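Local coordinates for hypothetical protein Rv2991 (Mycobacterium tuberculosis, PDB 1RFE) that is of unknown function but probably binds coenzyme F420 and may act as an oxidoreductase, as a member of the FMN-binding split-barrel family related to pyridoxamine 5'-phosphate oxidase, at residues Ser21-Thr26 against Glu110-Pro115; Ser107-Glu110 against Pro115-Asp118. All blocks are in the same frame, centred on the assembly; numbering follows the deposited sequence.

Contact 1. Residues Ser21-Thr26 against Glu110-Pro115; sequences SSRTGT and ERYTGP
Arg23 runs alongside the Tyr112 ring, the two side chains passing in opposite directions. Its CB lies 3.9 Å from Tyr112 CE1, and CG drifts only slightly farther from the same carbon. With CG beside the backbone N (chi1 -75°), the bend at chi3 swings the guanidinium toward the ring, so that Tyr112 CD1 sits over the centre of one face, 3.8 Å from Arg23 CZ. The steep 73° between the planes rules out a parallel stack. At the tip, Arg23 NH2 gives a hydrogen bond to a water, which bonds on to Tyr112 O at 2.8 Å. Arg111 NH2 reaches Ser22 O at 2.9 Å, nearly in its guanidinium plane, and also bonds Tyr112 OH at 3.0 Å. Tyr112 OH is also placed against Arg23 O, at a very short separation whose exact value is doubtful. Beyond the segments, Arg111 NE bonds Tyr43 O, its guanidinium makes a cation-pi contact with Tyr43, and Tyr112 OH accepts a hydrogen bond from Tyr43 N. Ser22 O, just after helix 12-21, is therefore held by Arg111 from helix 98-112, and Arg23 O possibly by the phenol; these linked groups probably help fix Arg111 and Tyr112 in orientation.

Contact 2. Residues Ser107-Glu110 against Pro115-Asp118; sequences SVWE and PYTD
Trp109 meets both Pro115 and Tyr116, using its indole edge for one and a face for the other. The NE1 hydrogen bond to Pro115 O is 3.2 Å long and somewhat bent. The oxygen lies close to the indole plane, whereas NE1 sits well above the carbonyl plane, 60° out of it, so the bond misses the lone-pair directions. The Tyr116 ring turns its edge to the indole face in a T-shaped arrangement, planes 86° apart and centroids of the five-membered ring and the phenol ring 5.8 Å apart. Of the indole atoms, CD1 comes nearest Tyr116, 3.7 Å from its CA and 3.9 Å from its CB. Glu110 comes from the next helical position: its extended chain carries OE2 to Tyr116 N at 3.3 Å, a weak hydrogen bond, and 3.6 Å from Tyr116 CB. The Glu110 chain crosses that of Tyr116 at about a right angle. What places these groups is partly torsional: Trp109 CG is anti to the backbone N (chi1 -178°), which directs the indole to the returning chain. Farther out, helix 122-127 packs against both aromatic residues, Val124 touching Trp109 and Tyr116, and Met127 touching Trp109. The chain after helix 98-112 is thus tied back to its last turn by two modest polar bonds to a single peptide group, its C=O taken by Trp109 NE1 and its N-H weakly by Glu110 OE2, with the aromatic pair supplying apolar contact beside them.

Overall arrangement
Contacts 1 and 2 both use the C-terminal end of helix 98-112, with centres about 11 Å apart on the same side of the chain's centre. Segment 21-26 comes first along the chain, leading from helix 12-21 into strand 25-30 of the antiparallel sheet; 107-110, 110-115 and 115-118 follow without a break, sharing Glu110 and Pro115. A probable hydrogen bond from Gly114 N to Trp109 O, 3.0 Å long, connects the two directly. Contact 1 joins the helix end to a distant part of the sequence at the surface beside strand 36-46, whereas contact 2 is local, folding the outgoing loop toward helix 122-127. Together they bring this helix end against both connection 21-26 and the following loop.

Contact 1. Residues Ser21-Thr26 against Glu110-Pro115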
loop_
_atom_site.group_PDB
_atom_site.type_symbol
_atom_site.label_atom_id
_atom_site.label_comp_id
_atom_site.label_asym_id
_atom_site.label_seq_id
_atom_site.Cartn_x
_atom_site.Cartn_y
_atom_site.Cartn_z
ATOM N N SER A 21 -1.542 0.891 10.083
ATOM C CA SER A 21 -2.741 1.646 10.405
ATOM C C SER A 21 -3.601 2.095 9.243
ATOM O O SER A 21 -4.818 2.151 9.385
ATOM C CB SER A 21 -2.371 2.892 11.196
ATOM O OG SER A 21 -1.752 2.403 12.335
ATOM N N SER A 22 -2.988 2.400 8.113
ATOM C CA SER A 22 -3.730 2.832 6.922
ATOM C C SER A 22 -4.545 1.700 6.295
ATOM O O SER A 22 -4.292 0.491 6.546
ATOM C CB SER A 22 -2.760 3.446 5.916
ATOM O OG SER A 22 -2.015 4.510 6.508
ATOM N N ARG A 23 -5.535 2.094 5.497
ATOM C CA ARG A 23 -6.442 1.182 4.808
ATOM C C ARG A 23 -6.283 1.118 3.295
ATOM O O ARG A 23 -6.471 0.049 2.645
ATOM C CB ARG A 23 -7.880 1.605 5.111
ATOM C CG ARG A 23 -8.255 1.211 6.533
ATOM C CD ARG A 23 -9.629 1.616 7.009
ATOM N NE ARG A 23 -10.705 0.985 6.254
ATOM C CZ ARG A 23 -11.313 -0.137 6.586
ATOM N NH1 ARG A 23 -11.036 -0.831 7.706
ATOM N NH2 ARG A 23 -12.293 -0.540 5.821
ATOM N N THR A 24 -6.010 2.286 2.726
ATOM C CA THR A 24 -5.965 2.473 1.274
ATOM C C THR A 24 -4.741 3.225 0.837
ATOM O O THR A 24 -4.446 4.276 1.354
ATOM C CB THR A 24 -7.186 3.283 0.770
ATOM O OG1 THR A 24 -8.384 2.680 1.243
ATOM C CG2 THR A 24 -7.320 3.185 -0.794
ATOM N N GLY A 25 -4.041 2.685 -0.151
ATOM C CA GLY A 25 -3.050 3.428 -0.878
ATOM C C GLY A 25 -3.352 3.445 -2.367
ATOM O O GLY A 25 -4.289 2.850 -2.809
ATOM N N THR A 26 -2.521 4.169 -3.100
ATOM C CA THR A 26 -2.524 4.239 -4.548
ATOM C C THR A 26 -1.323 3.525 -5.146
ATOM O O THR A 26 -0.186 3.865 -4.865
ATOM C CB THR A 26 -2.493 5.713 -4.988
ATOM O OG1 THR A 26 -3.644 6.406 -4.458
ATOM C CG2 THR A 26 -2.649 5.842 -6.503
ATOM N N GLU A 110 -8.108 -9.978 8.222
ATOM C CA GLU A 110 -7.911 -9.433 9.522
ATOM C C GLU A 110 -7.861 -7.906 9.532
ATOM O O GLU A 110 -8.327 -7.270 10.476
ATOM C CB GLU A 110 -6.661 -10.027 10.129
ATOM C CG GLU A 110 -6.903 -11.492 10.547
ATOM C CD GLU A 110 -5.837 -12.055 11.456
ATOM O OE1 GLU A 110 -4.655 -11.690 11.266
ATOM O OE2 GLU A 110 -6.184 -12.908 12.322
ATOM N N ARG A 111 -7.396 -7.322 8.427
ATOM C CA ARG A 111 -7.205 -5.922 8.333
ATOM C C ARG A 111 -8.547 -5.211 8.053
ATOM O O ARG A 111 -8.762 -4.093 8.494
ATOM C CB ARG A 111 -6.121 -5.551 7.319
ATOM C CG ARG A 111 -4.678 -5.730 7.831
ATOM C CD ARG A 111 -3.587 -5.628 6.739
ATOM N NE ARG A 111 -3.840 -4.433 5.946
ATOM C CZ ARG A 111 -3.647 -3.172 6.341
ATOM N NH1 ARG A 111 -3.048 -2.851 7.484
ATOM N NH2 ARG A 111 -4.037 -2.191 5.557
ATOM N N TYR A 112 -9.448 -5.867 7.354
ATOM C CA TYR A 112 -10.626 -5.195 6.872
ATOM C C TYR A 112 -11.937 -5.864 7.232
ATOM O O TYR A 112 -13.006 -5.305 6.929
ATOM C CB TYR A 112 -10.565 -4.996 5.355
ATOM C CG TYR A 112 -9.372 -4.201 4.844
ATOM C CD1 TYR A 112 -9.406 -2.804 4.712
ATOM C CD2 TYR A 112 -8.227 -4.857 4.434
ATOM C CE1 TYR A 112 -8.301 -2.118 4.218
ATOM C CE2 TYR A 112 -7.115 -4.170 3.964
ATOM C CZ TYR A 112 -7.153 -2.833 3.852
ATOM O OH TYR A 112 -6.047 -2.198 3.360
ATOM N N THR A 113 -11.878 -7.054 7.833
ATOM C CA THR A 113 -13.081 -7.802 8.124
ATOM C C THR A 113 -13.235 -8.079 9.614
ATOM O O THR A 113 -14.300 -7.778 10.179
ATOM C CB THR A 113 -13.199 -9.113 7.280
ATOM O OG1 THR A 113 -13.388 -8.773 5.898
ATOM C CG2 THR A 113 -14.465 -9.876 7.656
ATOM N N GLY A 114 -12.195 -8.598 10.244
ATOM C CA GLY A 114 -12.259 -9.166 11.577
ATOM C C GLY A 114 -11.183 -10.245 11.815
ATOM O O GLY A 114 -10.403 -10.599 10.924
ATOM N N PRO A 115 -11.108 -10.780 13.023
ATOM C CA PRO A 115 -10.173 -11.878 13.280
ATOM C C PRO A 115 -10.473 -13.101 12.409
ATOM O O PRO A 115 -11.613 -13.426 12.081
ATOM C CB PRO A 115 -10.383 -12.179 14.769
ATOM C CG PRO A 115 -11.053 -10.969 15.326
ATOM C CD PRO A 115 -11.872 -10.403 14.238
HETATM O O HOH W 1 -14.003 -2.745 6.556
#

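Contact 2. Residues Ser107-Glu110 against Pro115-Asp118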
loop_
_atom_site.group_PDB
_atom_site.type_symbol
_atom_site.label_atom_id
_atom_site.label_comp_id
_atom_site.label_asym_id
_atom_site.label_seq_id
_atom_site.Cartn_x
_atom_site.Cartn_y
_atom_site.Cartn_z
ATOM N N SER A 107 -4.390 -11.762 5.944
ATOM C CA SER A 107 -4.013 -10.442 6.380
ATOM C C SER A 107 -5.077 -9.440 5.956
ATOM O O SER A 107 -5.432 -8.559 6.738
ATOM C CB SER A 107 -2.573 -10.041 5.941
ATOM O OG SER A 107 -2.399 -8.656 6.028
ATOM N N VAL A 108 -5.619 -9.591 4.750
ATOM C CA VAL A 108 -6.647 -8.742 4.259
ATOM C C VAL A 108 -7.937 -8.933 5.071
ATOM O O VAL A 108 -8.619 -7.964 5.394
ATOM C CB VAL A 108 -6.967 -8.990 2.743
ATOM C CG1 VAL A 108 -8.325 -8.369 2.379
ATOM C CG2 VAL A 108 -5.839 -8.424 1.822
ATOM N N TRP A 109 -8.241 -10.183 5.381
ATOM C CA TRP A 109 -9.356 -10.530 6.225
ATOM C C TRP A 109 -9.256 -9.900 7.604
ATOM O O TRP A 109 -10.207 -9.298 8.063
ATOM C CB TRP A 109 -9.489 -12.026 6.361
ATOM C CG TRP A 109 -10.652 -12.447 7.173
ATOM C CD1 TRP A 109 -10.728 -12.598 8.537
ATOM C CD2 TRP A 109 -11.912 -12.805 6.660
ATOM N NE1 TRP A 109 -11.981 -13.047 8.880
ATOM C CE2 TRP A 109 -12.722 -13.161 7.734
ATOM C CE3 TRP A 109 -12.438 -12.897 5.349
ATOM C CZ2 TRP A 109 -14.038 -13.589 7.558
ATOM C CZ3 TRP A 109 -13.724 -13.295 5.178
ATOM C CH2 TRP A 109 -14.519 -13.644 6.285
ATOM N N GLU A 110 -8.108 -9.978 8.222
ATOM C CA GLU A 110 -7.911 -9.433 9.522
ATOM C C GLU A 110 -7.861 -7.906 9.532
ATOM O O GLU A 110 -8.327 -7.270 10.476
ATOM C CB GLU A 110 -6.661 -10.027 10.129
ATOM C CG GLU A 110 -6.903 -11.492 10.547
ATOM C CD GLU A 110 -5.837 -12.055 11.456
ATOM O OE1 GLU A 110 -4.655 -11.690 11.266
ATOM O OE2 GLU A 110 -6.184 -12.908 12.322
ATOM N N PRO A 115 -11.108 -10.780 13.023
ATOM C CA PRO A 115 -10.173 -11.878 13.280
ATOM C C PRO A 115 -10.473 -13.101 12.409
ATOM O O PRO A 115 -11.613 -13.426 12.081
ATOM C CB PRO A 115 -10.383 -12.179 14.769
ATOM C CG PRO A 115 -11.053 -10.969 15.326
ATOM C CD PRO A 115 -11.872 -10.403 14.238
ATOM N N TYR A 116 -9.405 -13.752 11.990
ATOM C CA TYR A 116 -9.489 -14.946 11.176
ATOM C C TYR A 116 -9.609 -16.197 12.112
ATOM O O TYR A 116 -8.910 -16.305 13.130
ATOM C CB TYR A 116 -8.260 -15.035 10.261
ATOM C CG TYR A 116 -8.255 -16.307 9.407
ATOM C CD1 TYR A 116 -9.146 -16.460 8.304
ATOM C CD2 TYR A 116 -7.435 -17.368 9.725
ATOM C CE1 TYR A 116 -9.170 -17.650 7.575
ATOM C CE2 TYR A 116 -7.475 -18.564 8.993
ATOM C CZ TYR A 116 -8.332 -18.671 7.910
ATOM O OH TYR A 116 -8.320 -19.824 7.149
ATOM N N THR A 117 -10.522 -17.096 11.773
ATOM C CA THR A 117 -10.566 -18.460 12.357
ATOM C C THR A 117 -10.655 -19.481 11.223
ATOM O O THR A 117 -11.077 -19.149 10.103
ATOM C CB THR A 117 -11.813 -18.681 13.223
ATOM O OG1 THR A 117 -12.964 -18.418 12.428
ATOM C CG2 THR A 117 -11.927 -17.690 14.319
ATOM N N ASP A 118 -10.335 -20.735 11.547
ATOM C CA ASP A 118 -10.345 -21.826 10.566
ATOM C C ASP A 118 -11.676 -21.915 9.843
ATOM O O ASP A 118 -11.689 -22.233 8.672
ATOM C CB ASP A 118 -10.005 -23.164 11.210
ATOM C CG ASP A 118 -8.568 -23.217 11.711
ATOM O OD1 ASP A 118 -7.733 -22.437 11.194
ATOM O OD2 ASP A 118 -8.187 -24.010 12.613
#